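Putative polyketide biosynthesis enoyl-CoA hydratase homolog pksH (PDB 3HP0) catalyses dehydration of the carrier-tethered (S)-3-hydroxy-3-methylglutaryl group to a 3-methylglutaconyl moiety during biosynthesis of the antibiotic bacillaene. Local coordinates at residues A[113-125]-A[143-155]. Sequence-based numbering, arbitrary orientation.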
loop_
_atom_site.group_PDB
_atom_site.type_symbol
_atom_site.label_atom_id
_atom_site.label_comp_id
_atom_site.label_asym_id
_atom_site.label_seq_id
_atom_site.Cartn_x
_atom_site.Cartn_y
_atom_site.Cartn_z
ATOM N N ALA A 113 1.171 0.690 8.187
ATOM C CA ALA A 113 0.292 -0.273 7.534
ATOM C C ALA A 113 -0.697 0.532 6.719
ATOM O O ALA A 113 -1.433 1.340 7.266
ATOM C CB ALA A 113 -0.440 -1.105 8.574
ATOM N N GLY A 114 -0.715 0.320 5.415
ATOM C CA GLY A 114 -1.620 1.085 4.576
ATOM C C GLY A 114 -0.773 1.523 3.409
ATOM O O GLY A 114 -1.023 1.153 2.259
ATOM N N GLY A 115 0.240 2.326 3.714
ATOM C CA GLY A 115 1.158 2.740 2.676
ATOM C C GLY A 115 1.952 1.476 2.418
ATOM O O GLY A 115 2.459 1.246 1.327
ATOM N N LEU A 116 2.023 0.635 3.445
ATOM C CA LEU A 116 2.736 -0.626 3.368
ATOM C C LEU A 116 2.059 -1.544 2.357
ATOM O O LEU A 116 2.728 -2.274 1.621
ATOM C CB LEU A 116 2.783 -1.283 4.747
ATOM C CG LEU A 116 3.964 -2.231 4.913
ATOM C CD1 LEU A 116 5.226 -1.595 4.314
ATOM C CD2 LEU A 116 4.169 -2.536 6.382
ATOM N N GLY A 117 0.730 -1.511 2.331
ATOM C CA GLY A 117 0.009 -2.317 1.365
ATOM C C GLY A 117 0.503 -1.924 -0.020
ATOM O O GLY A 117 0.994 -2.760 -0.785
ATOM N N PHE A 118 0.393 -0.634 -0.327
ATOM C CA PHE A 118 0.834 -0.092 -1.609
ATOM C C PHE A 118 2.268 -0.482 -1.991
ATOM O O PHE A 118 2.496 -1.019 -3.068
ATOM C CB PHE A 118 0.707 1.441 -1.600
ATOM C CG PHE A 118 -0.699 1.932 -1.771
ATOM C CD1 PHE A 118 -1.290 1.955 -3.030
ATOM C CD2 PHE A 118 -1.453 2.351 -0.668
ATOM C CE1 PHE A 118 -2.611 2.386 -3.199
ATOM C CE2 PHE A 118 -2.785 2.786 -0.829
ATOM C CZ PHE A 118 -3.360 2.798 -2.101
ATOM N N VAL A 119 3.226 -0.215 -1.111
ATOM C CA VAL A 119 4.623 -0.526 -1.395
ATOM C C VAL A 119 4.883 -2.014 -1.630
ATOM O O VAL A 119 5.668 -2.388 -2.507
ATOM C CB VAL A 119 5.544 -0.025 -0.258
ATOM C CG1 VAL A 119 6.964 -0.469 -0.506
ATOM C CG2 VAL A 119 5.477 1.509 -0.161
ATOM N N SER A 120 4.218 -2.854 -0.846
ATOM C CA SER A 120 4.378 -4.293 -0.949
ATOM C C SER A 120 3.793 -4.832 -2.240
ATOM O O SER A 120 4.367 -5.732 -2.855
ATOM C CB SER A 120 3.678 -4.993 0.219
ATOM O OG SER A 120 4.123 -4.502 1.470
ATOM N N ALA A 121 2.643 -4.280 -2.630
ATOM C CA ALA A 121 1.930 -4.712 -3.823
ATOM C C ALA A 121 2.576 -4.336 -5.151
ATOM O O ALA A 121 2.478 -5.101 -6.121
ATOM C CB ALA A 121 0.507 -4.173 -3.783
ATOM N N THR A 122 3.224 -3.170 -5.210
ATOM C CA THR A 122 3.843 -2.738 -6.445
ATOM C C THR A 122 4.884 -3.753 -6.880
ATOM O O THR A 122 5.476 -4.440 -6.046
ATOM C CB THR A 122 4.478 -1.313 -6.314
ATOM O OG1 THR A 122 5.518 -1.298 -5.319
ATOM C CG2 THR A 122 3.392 -0.296 -5.933
ATOM N N ASP A 123 5.077 -3.873 -8.189
ATOM C CA ASP A 123 6.052 -4.808 -8.748
ATOM C C ASP A 123 7.465 -4.449 -8.301
ATOM O O ASP A 123 8.311 -5.328 -8.143
ATOM C CB ASP A 123 6.028 -4.764 -10.274
ATOM C CG ASP A 123 4.733 -5.284 -10.859
ATOM O OD1 ASP A 123 4.392 -6.462 -10.603
ATOM O OD2 ASP A 123 4.065 -4.518 -11.585
ATOM N N ILE A 124 7.699 -3.146 -8.123
ATOM C CA ILE A 124 8.994 -2.615 -7.723
ATOM C C ILE A 124 8.845 -1.454 -6.752
ATOM O O ILE A 124 8.091 -0.505 -7.002
ATOM C CB ILE A 124 9.778 -2.109 -8.944
ATOM C CG1 ILE A 124 10.022 -3.275 -9.903
ATOM C CG2 ILE A 124 11.086 -1.432 -8.494
ATOM C CD1 ILE A 124 10.807 -2.901 -11.124
ATOM N N ALA A 125 9.584 -1.520 -5.652
ATOM C CA ALA A 125 9.522 -0.474 -4.643
ATOM C C ALA A 125 10.906 0.119 -4.394
ATOM O O ALA A 125 11.833 -0.596 -4.021
ATOM C CB ALA A 125 8.945 -1.034 -3.343
ATOM N N TYR A 143 -4.391 -5.759 13.708
ATOM C CA TYR A 143 -3.312 -6.297 12.873
ATOM C C TYR A 143 -3.664 -6.029 11.409
ATOM O O TYR A 143 -4.825 -6.134 11.015
ATOM C CB TYR A 143 -3.041 -7.792 13.129
ATOM C CG TYR A 143 -4.235 -8.717 13.068
ATOM C CD1 TYR A 143 -4.936 -9.056 14.229
ATOM C CD2 TYR A 143 -4.656 -9.267 11.856
ATOM C CE1 TYR A 143 -6.022 -9.926 14.183
ATOM C CE2 TYR A 143 -5.744 -10.127 11.800
ATOM C CZ TYR A 143 -6.424 -10.458 12.963
ATOM O OH TYR A 143 -7.480 -11.326 12.906
ATOM N N PRO A 144 -2.655 -5.664 10.594
ATOM C CA PRO A 144 -2.756 -5.348 9.163
ATOM C C PRO A 144 -3.163 -6.518 8.272
ATOM O O PRO A 144 -2.429 -6.888 7.350
ATOM C CB PRO A 144 -1.356 -4.866 8.832
ATOM C CG PRO A 144 -0.523 -5.772 9.672
ATOM C CD PRO A 144 -1.238 -5.685 11.005
ATOM N N ALA A 145 -4.337 -7.077 8.540
ATOM C CA ALA A 145 -4.850 -8.215 7.789
ATOM C C ALA A 145 -4.843 -8.043 6.269
ATOM O O ALA A 145 -4.507 -8.975 5.550
ATOM C CB ALA A 145 -6.263 -8.543 8.265
ATOM N N CYS A 146 -5.223 -6.871 5.776
ATOM C CA CYS A 146 -5.252 -6.669 4.334
ATOM C C CYS A 146 -3.839 -6.547 3.762
ATOM O O CYS A 146 -3.547 -7.023 2.662
ATOM C CB CYS A 146 -6.070 -5.423 3.987
ATOM S SG CYS A 146 -7.804 -5.447 4.580
ATOM N N VAL A 147 -2.956 -5.926 4.532
ATOM C CA VAL A 147 -1.573 -5.715 4.121
ATOM C C VAL A 147 -0.705 -6.966 4.129
ATOM O O VAL A 147 0.061 -7.217 3.192
ATOM C CB VAL A 147 -0.890 -4.654 5.048
ATOM C CG1 VAL A 147 0.586 -4.525 4.706
ATOM C CG2 VAL A 147 -1.595 -3.315 4.913
ATOM N N LEU A 148 -0.842 -7.749 5.192
ATOM C CA LEU A 148 -0.024 -8.945 5.415
ATOM C C LEU A 148 0.250 -9.916 4.280
ATOM O O LEU A 148 1.385 -10.365 4.134
ATOM C CB LEU A 148 -0.553 -9.723 6.635
ATOM C CG LEU A 148 -0.455 -8.969 7.974
ATOM C CD1 LEU A 148 -1.097 -9.772 9.106
ATOM C CD2 LEU A 148 1.006 -8.693 8.294
ATOM N N PRO A 149 -0.771 -10.276 3.471
ATOM C CA PRO A 149 -0.512 -11.221 2.371
ATOM C C PRO A 149 0.485 -10.661 1.349
ATOM O O PRO A 149 1.337 -11.385 0.824
ATOM C CB PRO A 149 -1.900 -11.467 1.779
ATOM C CG PRO A 149 -2.815 -11.247 2.967
ATOM C CD PRO A 149 -2.213 -10.012 3.611
ATOM N N PHE A 150 0.369 -9.369 1.076
ATOM C CA PHE A 150 1.276 -8.693 0.144
ATOM C C PHE A 150 2.676 -8.564 0.779
ATOM O O PHE A 150 3.691 -8.821 0.128
ATOM C CB PHE A 150 0.717 -7.307 -0.203
ATOM C CG PHE A 150 -0.596 -7.347 -0.947
ATOM C CD1 PHE A 150 -0.626 -7.544 -2.329
ATOM C CD2 PHE A 150 -1.807 -7.233 -0.258
ATOM C CE1 PHE A 150 -1.830 -7.627 -3.011
ATOM C CE2 PHE A 150 -3.028 -7.314 -0.937
ATOM C CZ PHE A 150 -3.037 -7.511 -2.313
ATOM N N LEU A 151 2.715 -8.184 2.057
ATOM C CA LEU A 151 3.978 -8.036 2.768
ATOM C C LEU A 151 4.689 -9.381 2.820
ATOM O O LEU A 151 5.881 -9.491 2.492
ATOM C CB LEU A 151 3.752 -7.512 4.201
ATOM C CG LEU A 151 5.051 -7.263 5.004
ATOM C CD1 LEU A 151 5.942 -6.265 4.254
ATOM C CD2 LEU A 151 4.741 -6.723 6.395
ATOM N N ILE A 152 3.943 -10.403 3.218
ATOM C CA ILE A 152 4.474 -11.750 3.329
ATOM C C ILE A 152 5.033 -12.259 2.010
ATOM O O ILE A 152 6.070 -12.919 1.985
ATOM C CB ILE A 152 3.385 -12.718 3.852
ATOM C CG1 ILE A 152 3.122 -12.404 5.329
ATOM C CG2 ILE A 152 3.796 -14.191 3.593
ATOM C CD1 ILE A 152 2.085 -13.291 5.980
ATOM N N ARG A 153 4.355 -11.955 0.908
ATOM C CA ARG A 153 4.856 -12.406 -0.383
ATOM C C ARG A 153 6.257 -11.816 -0.640
ATOM O O ARG A 153 7.089 -12.435 -1.299
ATOM C CB ARG A 153 3.907 -12.002 -1.523
ATOM C CG ARG A 153 4.525 -12.276 -2.904
ATOM C CD ARG A 153 3.814 -11.584 -4.069
ATOM N NE ARG A 153 4.708 -11.517 -5.229
ATOM C CZ ARG A 153 5.734 -10.669 -5.343
ATOM N NH1 ARG A 153 5.996 -9.795 -4.373
ATOM N NH2 ARG A 153 6.524 -10.718 -6.409
ATOM N N ARG A 154 6.510 -10.625 -0.110
ATOM C CA ARG A 154 7.804 -9.970 -0.302
ATOM C C ARG A 154 8.914 -10.359 0.666
ATOM O O ARG A 154 10.046 -10.588 0.246
ATOM C CB ARG A 154 7.649 -8.442 -0.244
ATOM C CG ARG A 154 7.510 -7.773 -1.590
ATOM C CD ARG A 154 7.309 -6.277 -1.445
ATOM N NE ARG A 154 7.249 -5.635 -2.748
ATOM C CZ ARG A 154 8.310 -5.205 -3.429
ATOM N NH1 ARG A 154 9.532 -5.335 -2.919
ATOM N NH2 ARG A 154 8.151 -4.685 -4.646
ATOM N N ILE A 155 8.602 -10.447 1.958
ATOM C CA ILE A 155 9.647 -10.731 2.943
ATOM C C ILE A 155 9.579 -12.047 3.679
ATOM O O ILE A 155 10.470 -12.368 4.450
ATOM C CB ILE A 155 9.706 -9.619 3.996
ATOM C CG1 ILE A 155 8.403 -9.584 4.791
ATOM C CG2 ILE A 155 9.909 -8.268 3.316
ATOM C CD1 ILE A 155 8.438 -8.595 5.935
HETATM O O HOH W 1 3.930 -8.438 -2.772
#
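The carbonyl oxygen of Ser120, in the last turn of helix 115-121, accepts two hydrogen bonds, one from Arg154 of helix 148-155 and one from a water held by that helix. Arg154 NE donates to Ser120 O at 2.9 Å, a bent bond, while the water donates to the same oxygen at 2.7 Å. That water also donates to Phe150 O and accepts from Arg153 NH1, so it ties the two helices together beside the arginine. With its chain extended from CG to NE, Arg154 runs across the end of helix 115-121, and its NH2 makes a nearly straight bond (174°) to Thr122 O, 3.0 Å away. Both carbonyl oxygens lie in the guanidinium plane, whereas Ala125 CB sits over one face. NH1 of Arg154 is engaged by a salt bridge to Asp182, which also accepts from the backbone N of Ala125, and by Gly179 O.

Toward the N-terminal end of helix 115-121 the packing becomes apolar; the two helices cross at 43° with axes 8.3 Å apart. Ser120 CB packs against Phe150 CB. Ser120 OG, turned back beside its own backbone N (chi1 -55°), donates to Leu116 O at 2.6 Å; this hydroxyl and Ser120 N reach that oxygen from opposite faces of its carbonyl plane. The hydroxyl is thus satisfied within its own helix although it borders Leu151. Gly117 allows close approach: Val147 sets both methyls against it, CG1 lying 3.8 Å from Gly117 N, and meets Leu116 at about a right angle. At the far end Ala113 CB touches Pro144 CB.

Apolar packing thus joins helix 115-121 and the loop before it to segment 143-155 of this crotonase-family enzyme, with Ala113 beside the active-site Glu137, while one arginine fastens the turn leading into strand 124-127; its positive charge is probably balanced by Asp182 and stabilised by the carbonyl oxygens at the helix C-terminus.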